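Local atomic coordinates of excinuclease ABC, subunit A. (Deinococcus radiodurans, PDB entry 2VF7), a protein that binds and hydrolyses ATP, binds zinc and DNA, and probably recognises damaged DNA in nucleotide excision repair as a UvrA-family ABC protein. Residues 50-55 with 449-454; 31-34 with 38-41. The protein carries 1 engineered substitution. All blocks are in the same frame, centred on the assembly; numbering follows the deposited sequence.

Contact 1: residues 50-55 with 449-454. With ADP (adenosine-5'-diphosphate), chain E.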
ATOM      1  N   SER A  50      -0.589 -11.634  24.189  1.00 52.10           N
ATOM      2  CA  SER A  50      -0.740 -10.895  22.939  1.00 52.02           C
ATOM      3  C   SER A  50       0.353  -9.902  22.716  1.00 51.58           C
ATOM      4  O   SER A  50       0.830  -9.784  21.597  1.00 52.56           O
ATOM      5  CB  SER A  50      -2.072 -10.174  22.883  1.00 52.30           C
ATOM      6  OG  SER A  50      -3.091 -11.123  22.620  1.00 56.25           O
ATOM      7  N   SER A  51       0.750  -9.159  23.751  1.00 51.31           N
ATOM      8  CA  SER A  51       1.905  -8.263  23.620  1.00 50.85           C
ATOM      9  C   SER A  51       3.118  -8.981  22.991  1.00 50.41           C
ATOM     10  O   SER A  51       3.896  -8.359  22.288  1.00 51.03           O
ATOM     11  CB  SER A  51       2.288  -7.658  24.966  1.00 50.90           C
ATOM     12  OG  SER A  51       1.303  -6.754  25.422  1.00 49.60           O
ATOM     13  N   LEU A  52       3.236 -10.288  23.228  1.00 50.32           N
ATOM     14  CA  LEU A  52       4.298 -11.155  22.674  1.00 50.09           C
ATOM     15  C   LEU A  52       3.993 -11.702  21.265  1.00 50.53           C
ATOM     16  O   LEU A  52       4.679 -11.343  20.301  1.00 50.96           O
ATOM     17  CB  LEU A  52       4.634 -12.289  23.647  1.00 50.02           C
ATOM     18  CG  LEU A  52       5.866 -13.168  23.393  1.00 49.98           C
ATOM     19  CD1 LEU A  52       7.111 -12.358  23.092  1.00 46.31           C
ATOM     20  CD2 LEU A  52       6.094 -14.061  24.588  1.00 48.29           C
ATOM     21  N   ALA A  53       2.958 -12.529  21.128  1.00 50.57           N
ATOM     22  CA  ALA A  53       2.645 -13.124  19.818  1.00 50.96           C
ATOM     23  C   ALA A  53       2.284 -12.090  18.762  1.00 51.34           C
ATOM     24  O   ALA A  53       2.720 -12.201  17.623  1.00 52.96           O
ATOM     25  CB  ALA A  53       1.541 -14.214  19.928  1.00 50.50           C
ATOM     26  N   PHE A  54       1.486 -11.090  19.122  1.00 51.41           N
ATOM     27  CA  PHE A  54       1.052 -10.086  18.148  1.00 51.03           C
ATOM     28  C   PHE A  54       1.843  -8.807  18.219  1.00 51.22           C
ATOM     29  O   PHE A  54       2.287  -8.309  17.190  1.00 52.09           O
ATOM     30  CB  PHE A  54      -0.444  -9.753  18.317  1.00 50.87           C
ATOM     31  CG  PHE A  54      -1.366 -10.833  17.830  1.00 50.89           C
ATOM     32  CD1 PHE A  54      -1.728 -11.886  18.660  1.00 48.91           C
ATOM     33  CD2 PHE A  54      -1.873 -10.806  16.534  1.00 50.88           C
ATOM     34  CE1 PHE A  54      -2.573 -12.887  18.205  1.00 48.66           C
ATOM     35  CE2 PHE A  54      -2.730 -11.828  16.079  1.00 48.25           C
ATOM     36  CZ  PHE A  54      -3.072 -12.841  16.909  1.00 48.96           C
ATOM     37  N   GLY A  55       1.970  -8.248  19.424  1.00 51.21           N
ATOM     38  CA  GLY A  55       2.601  -6.947  19.634  1.00 51.55           C
ATOM     39  C   GLY A  55       4.076  -6.923  19.280  1.00 51.81           C
ATOM     40  O   GLY A  55       4.626  -5.873  18.889  1.00 51.91           O
ATOM     41  N   TRP A 449       4.860 -27.194  21.260  1.00 52.58           N
ATOM     42  CA  TRP A 449       5.630 -26.353  22.168  1.00 51.77           C
ATOM     43  C   TRP A 449       4.663 -25.362  22.831  1.00 52.24           C
ATOM     44  O   TRP A 449       3.606 -25.026  22.267  1.00 51.70           O
ATOM     45  CB  TRP A 449       6.680 -25.606  21.344  1.00 50.59           C
ATOM     46  CG  TRP A 449       7.759 -24.818  22.067  1.00 48.73           C
ATOM     47  CD1 TRP A 449       7.709 -23.502  22.413  1.00 48.70           C
ATOM     48  CD2 TRP A 449       9.078 -25.272  22.421  1.00 47.20           C
ATOM     49  NE1 TRP A 449       8.888 -23.115  22.999  1.00 47.78           N
ATOM     50  CE2 TRP A 449       9.752 -24.179  23.004  1.00 46.84           C
ATOM     51  CE3 TRP A 449       9.745 -26.499  22.319  1.00 47.05           C
ATOM     52  CZ2 TRP A 449      11.050 -24.276  23.497  1.00 47.20           C
ATOM     53  CZ3 TRP A 449      11.036 -26.598  22.813  1.00 48.52           C
ATOM     54  CH2 TRP A 449      11.674 -25.490  23.401  1.00 48.60           C
ATOM     55  N   LEU A 450       5.011 -24.900  24.031  1.00 52.70           N
ATOM     56  CA  LEU A 450       4.200 -23.876  24.667  1.00 53.23           C
ATOM     57  C   LEU A 450       4.990 -22.817  25.418  1.00 53.21           C
ATOM     58  O   LEU A 450       6.002 -23.103  26.024  1.00 53.36           O
ATOM     59  CB  LEU A 450       3.094 -24.512  25.524  1.00 53.30           C
ATOM     60  CG  LEU A 450       3.173 -24.673  27.024  1.00 54.00           C
ATOM     61  CD1 LEU A 450       2.986 -23.330  27.737  1.00 55.73           C
ATOM     62  CD2 LEU A 450       2.087 -25.650  27.432  1.00 53.38           C
ATOM     63  N   VAL A 451       4.517 -21.580  25.341  1.00 53.78           N
ATOM     64  CA  VAL A 451       5.107 -20.453  26.062  1.00 53.75           C
ATOM     65  C   VAL A 451       4.118 -19.916  27.111  1.00 54.14           C
ATOM     66  O   VAL A 451       3.099 -19.308  26.753  1.00 53.60           O
ATOM     67  CB  VAL A 451       5.487 -19.312  25.100  1.00 53.62           C
ATOM     68  CG1 VAL A 451       6.347 -18.287  25.810  1.00 52.63           C
ATOM     69  CG2 VAL A 451       6.194 -19.855  23.834  1.00 53.24           C
ATOM     70  N   ASP A 452       4.424 -20.146  28.392  1.00 54.39           N
ATOM     71  CA  ASP A 452       3.557 -19.689  29.491  1.00 54.73           C
ATOM     72  C   ASP A 452       4.078 -18.384  30.069  1.00 54.91           C
ATOM     73  O   ASP A 452       5.221 -18.300  30.540  1.00 54.86           O
ATOM     74  CB  ASP A 452       3.402 -20.757  30.595  1.00 54.42           C
ATOM     75  CG  ASP A 452       2.135 -20.560  31.437  1.00 54.61           C
ATOM     76  OD1 ASP A 452       2.240 -20.494  32.691  1.00 53.54           O
ATOM     77  OD2 ASP A 452       1.023 -20.483  30.854  1.00 52.91           O
ATOM     78  N   VAL A 453       3.213 -17.376  30.032  1.00 55.21           N
ATOM     79  CA  VAL A 453       3.576 -15.999  30.338  1.00 55.45           C
ATOM     80  C   VAL A 453       3.019 -15.528  31.707  1.00 55.89           C
ATOM     81  O   VAL A 453       1.856 -15.771  32.043  1.00 55.16           O
ATOM     82  CB  VAL A 453       3.123 -15.033  29.193  1.00 54.98           C
ATOM     83  CG1 VAL A 453       3.368 -13.603  29.557  1.00 54.96           C
ATOM     84  CG2 VAL A 453       3.846 -15.341  27.890  1.00 55.43           C
ATOM     85  N   GLY A 454       3.902 -14.886  32.476  1.00 56.77           N
ATOM     86  CA  GLY A 454       3.592 -14.094  33.663  1.00 57.37           C
ATOM     87  C   GLY A 454       3.082 -14.924  34.803  1.00 58.45           C
ATOM     88  O   GLY A 454       2.374 -15.927  34.577  1.00 59.94           O
TER
HETATM   89  PB  ADP E 902      -3.045 -11.174  27.275  1.00 43.47           P
HETATM   90  O1B ADP E 902      -2.639 -12.393  28.052  1.00 47.23           O
HETATM   91  O2B ADP E 902      -4.351 -10.583  27.719  1.00 45.01           O
HETATM   92  O3B ADP E 902      -2.986 -11.401  25.776  1.00 46.30           O
HETATM   93  PA  ADP E 902      -2.065  -8.572  26.977  1.00 39.89           P
HETATM   94  O1A ADP E 902      -3.460  -8.381  26.377  1.00 37.11           O
HETATM   95  O2A ADP E 902      -0.870  -8.312  26.121  1.00 42.67           O
HETATM   96  O3A ADP E 902      -1.940 -10.040  27.612  1.00 40.97           O
HETATM   97  O5' ADP E 902      -1.959  -7.535  28.202  1.00 41.35           O
HETATM   98  C5' ADP E 902      -0.735  -7.065  28.775  1.00 39.25           C
HETATM   99  C4' ADP E 902      -0.791  -5.548  28.845  1.00 39.34           C
HETATM  100  O4' ADP E 902      -0.734  -5.033  27.510  1.00 39.71           O
HETATM  101  C3' ADP E 902      -2.063  -4.971  29.466  1.00 39.63           C
HETATM  102  O3' ADP E 902      -1.755  -3.832  30.308  1.00 36.89           O
HETATM  103  C2' ADP E 902      -2.865  -4.559  28.239  1.00 39.03           C
HETATM  104  O2' ADP E 902      -3.844  -3.559  28.502  1.00 39.62           O
HETATM  105  C1' ADP E 902      -1.775  -4.086  27.285  1.00 39.55           C
HETATM  106  N9  ADP E 902      -2.161  -4.154  25.862  1.00 39.48           N
HETATM  107  C8  ADP E 902      -2.484  -5.281  25.192  1.00 39.84           C
HETATM  108  N7  ADP E 902      -2.807  -5.044  23.907  1.00 37.04           N
HETATM  109  C5  ADP E 902      -2.675  -3.713  23.743  1.00 38.64           C
HETATM  110  C6  ADP E 902      -2.823  -2.791  22.604  1.00 38.51           C
HETATM  111  N6  ADP E 902      -3.218  -3.261  21.392  1.00 40.16           N
HETATM  112  N1  ADP E 902      -2.583  -1.488  22.826  1.00 40.37           N
HETATM  113  C2  ADP E 902      -2.195  -1.004  24.030  1.00 39.14           C
HETATM  114  N3  ADP E 902      -2.026  -1.787  25.103  1.00 40.30           N
HETATM  115  C4  ADP E 902      -2.242  -3.131  25.020  1.00 39.63           C
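Where the P-loop of this ABC-type ATPase runs into helix 49-69, L52 packs on V451 and V453 of strand 449-453. The contact joins the Walker A helix to the central mixed sheet beside it. It is small, buried and wholly apolar, with no hydrogen bond between the segments. One methyl of L52 does the touching. CG stands anti to the backbone N (chi1 -170°), which directs CD2 at the strand. CD2 of L52 lies 4.2 Å from CG2 of V453 and 4.4 Å from CG1 of V451. V451 and V453 are alternate residues of the strand, with D452 between them, and so offer methyls on the same side. The L52 and V453 side chains cross obliquely. I464 of the next strand touches both and extends the apolar patch. The V453 side chain also lies close to S47 and G48 of the P-loop.

The polar side of the helix start faces ADP. The backbone N of S50 donates to O3B of the beta-phosphate at 2.9 Å. S51 grips O2A of the alpha-phosphate twice, through its backbone N at 3.0 Å and its OG at 2.8 Å. OG of S51 is also hydrogen-bonded to H24. One turn on, the helix widens into a pi-type turn: O of S50 accepts from both F54 N and G55 N, each at 2.9 Å.

Contact 2: residues 31-34 with 38-41; sequences VKVP and LVVF
V33 and P34 meet V39 where two sheets of the nucleotide-binding domain face each other. Strand 29-34 is an outer strand of a three-stranded antiparallel sheet. Strand 38-42 lies inside the six-stranded mixed sheet that leads to the P-loop. The strands follow each other in the chain, but they do not pair. The nearest CA atoms, of V33 and V39, are 7.4 Å apart, and no hydrogen bond crosses.

The apolar contacts come first. V39 points toward strand 29-34 and spreads its two methyls over two neighbours. CG1 of V39, anti to the backbone N (chi1 -175°), reaches CB of V33 at 4.3 Å. CG2 of V39 meets the P34 ring at CG, 4.2 Å away. F41 lies at the margin, its ring tip CZ 4.5 Å from CG1 of V33. V451 touches both V33 and F41, and F435 touches both V33 and V39, so the same apolar layer continues onto both neighbouring strands of the mixed sheet.

One contact involves a polar atom. CG2 of V39 sits 3.6 Å from the carbonyl O of P34, a van der Waals approach.

The backbone bonds run elsewhere. V31 and V33 pair with V18 and V16 of strand 15-21. V39 pairs with L434 and V436, and V40 with W449. These main-chain bonds stay within each strand's own sheet. Two others go to side chains: K32 O to S467 OG, on the mixed sheet, and L38 N to D448 OD1. The chemistry implies that side-chain packing, with no direct hydrogen bond, joins these two segments across the interface.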
ATOM      1  N   VAL A  31      13.107 -15.264  24.855  1.00 52.96           N
ATOM      2  CA  VAL A  31      12.462 -16.547  24.641  1.00 53.14           C
ATOM      3  C   VAL A  31      12.853 -17.099  23.274  1.00 53.28           C
ATOM      4  O   VAL A  31      13.198 -16.348  22.378  1.00 53.80           O
ATOM      5  CB  VAL A  31      10.902 -16.459  24.818  1.00 52.79           C
ATOM      6  CG1 VAL A  31      10.249 -15.720  23.678  1.00 52.83           C
ATOM      7  CG2 VAL A  31      10.300 -17.829  24.946  1.00 52.62           C
ATOM      8  N   LYS A  32      12.824 -18.418  23.137  1.00 54.21           N
ATOM      9  CA  LYS A  32      12.992 -19.074  21.841  1.00 54.44           C
ATOM     10  C   LYS A  32      11.785 -19.971  21.562  1.00 54.33           C
ATOM     11  O   LYS A  32      11.221 -20.568  22.482  1.00 53.85           O
ATOM     12  CB  LYS A  32      14.289 -19.888  21.795  1.00 54.11           C
ATOM     13  CG  LYS A  32      14.166 -21.285  22.369  1.00 54.93           C
ATOM     14  CD  LYS A  32      15.517 -22.014  22.482  1.00 54.95           C
ATOM     15  CE  LYS A  32      15.320 -23.430  23.057  1.00 54.67           C
ATOM     16  NZ  LYS A  32      16.495 -24.315  22.848  1.00 55.69           N
ATOM     17  N   VAL A  33      11.394 -20.056  20.291  1.00 54.28           N
ATOM     18  CA  VAL A  33      10.264 -20.903  19.873  1.00 53.89           C
ATOM     19  C   VAL A  33      10.547 -21.582  18.529  1.00 53.39           C
ATOM     20  O   VAL A  33      11.045 -20.935  17.595  1.00 52.99           O
ATOM     21  CB  VAL A  33       8.892 -20.119  19.826  1.00 53.33           C
ATOM     22  CG1 VAL A  33       8.602 -19.489  21.139  1.00 53.47           C
ATOM     23  CG2 VAL A  33       8.899 -19.052  18.773  1.00 53.65           C
ATOM     24  N   PRO A  34      10.209 -22.882  18.422  1.00 53.48           N
ATOM     25  CA  PRO A  34      10.466 -23.613  17.184  1.00 53.25           C
ATOM     26  C   PRO A  34       9.627 -23.099  16.018  1.00 53.69           C
ATOM     27  O   PRO A  34       8.489 -22.652  16.201  1.00 53.60           O
ATOM     28  CB  PRO A  34      10.101 -25.056  17.543  1.00 53.07           C
ATOM     29  CG  PRO A  34       9.205 -24.968  18.688  1.00 52.71           C
ATOM     30  CD  PRO A  34       9.578 -23.740  19.442  1.00 53.35           C
ATOM     31  N   LEU A  38       3.279 -26.259  15.920  1.00 52.11           N
ATOM     32  CA  LEU A  38       2.175 -25.635  16.622  1.00 51.69           C
ATOM     33  C   LEU A  38       2.638 -25.120  17.984  1.00 51.68           C
ATOM     34  O   LEU A  38       2.802 -25.907  18.913  1.00 51.15           O
ATOM     35  CB  LEU A  38       1.011 -26.627  16.804  1.00 52.43           C
ATOM     36  CG  LEU A  38      -0.201 -26.190  17.651  1.00 51.45           C
ATOM     37  CD1 LEU A  38      -0.942 -24.987  17.017  1.00 52.57           C
ATOM     38  CD2 LEU A  38      -1.150 -27.339  17.924  1.00 50.62           C
ATOM     39  N   VAL A  39       2.844 -23.804  18.082  1.00 51.31           N
ATOM     40  CA  VAL A  39       3.272 -23.159  19.325  1.00 51.86           C
ATOM     41  C   VAL A  39       2.087 -22.425  19.938  1.00 52.38           C
ATOM     42  O   VAL A  39       1.457 -21.594  19.280  1.00 52.72           O
ATOM     43  CB  VAL A  39       4.451 -22.151  19.119  1.00 51.45           C
ATOM     44  CG1 VAL A  39       4.941 -21.615  20.461  1.00 52.00           C
ATOM     45  CG2 VAL A  39       5.599 -22.794  18.401  1.00 51.77           C
ATOM     46  N   VAL A  40       1.783 -22.739  21.193  1.00 52.75           N
ATOM     47  CA  VAL A  40       0.660 -22.116  21.902  1.00 52.88           C
ATOM     48  C   VAL A  40       1.191 -21.191  22.993  1.00 52.85           C
ATOM     49  O   VAL A  40       2.069 -21.567  23.746  1.00 52.96           O
ATOM     50  CB  VAL A  40      -0.329 -23.191  22.467  1.00 53.40           C
ATOM     51  CG1 VAL A  40      -1.446 -22.556  23.250  1.00 53.38           C
ATOM     52  CG2 VAL A  40      -0.937 -23.998  21.332  1.00 52.68           C
ATOM     53  N   PHE A  41       0.680 -19.966  23.033  1.00 53.41           N
ATOM     54  CA  PHE A  41       1.052 -18.977  24.033  1.00 54.00           C
ATOM     55  C   PHE A  41      -0.038 -18.944  25.091  1.00 54.26           C
ATOM     56  O   PHE A  41      -1.210 -18.740  24.764  1.00 54.74           O
ATOM     57  CB  PHE A  41       1.242 -17.597  23.377  1.00 53.91           C
ATOM     58  CG  PHE A  41       2.405 -17.544  22.390  1.00 53.99           C
ATOM     59  CD1 PHE A  41       3.618 -16.990  22.759  1.00 53.81           C
ATOM     60  CD2 PHE A  41       2.282 -18.079  21.100  1.00 54.97           C
ATOM     61  CE1 PHE A  41       4.701 -16.949  21.852  1.00 54.86           C
ATOM     62  CE2 PHE A  41       3.356 -18.066  20.199  1.00 54.96           C
ATOM     63  CZ  PHE A  41       4.565 -17.480  20.578  1.00 55.18           C
TER

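From the N terminus, strand 29-34 turns through three residues into strand 38-42, and contact 2 closes that short loop between the two sheets. The chain then passes through the P-loop into helix 49-69. Contact 1 closes much later, when strand 449-453 returns after 393 intervening residues. The two are in series, neither nested nor crossed. The centres of contacts 1 and 2 are about 8 Å apart, and the mixed sheet joins them. Strands 38-42 and 449-453 are parallel neighbours: V451 N lies 2.9 Å from V40 O, a probable hydrogen bond. W449 also packs on P34, its CG 3.4 Å from the proline CD. Together they tie antiparallel sheet, mixed sheet and nucleotide-binding helix.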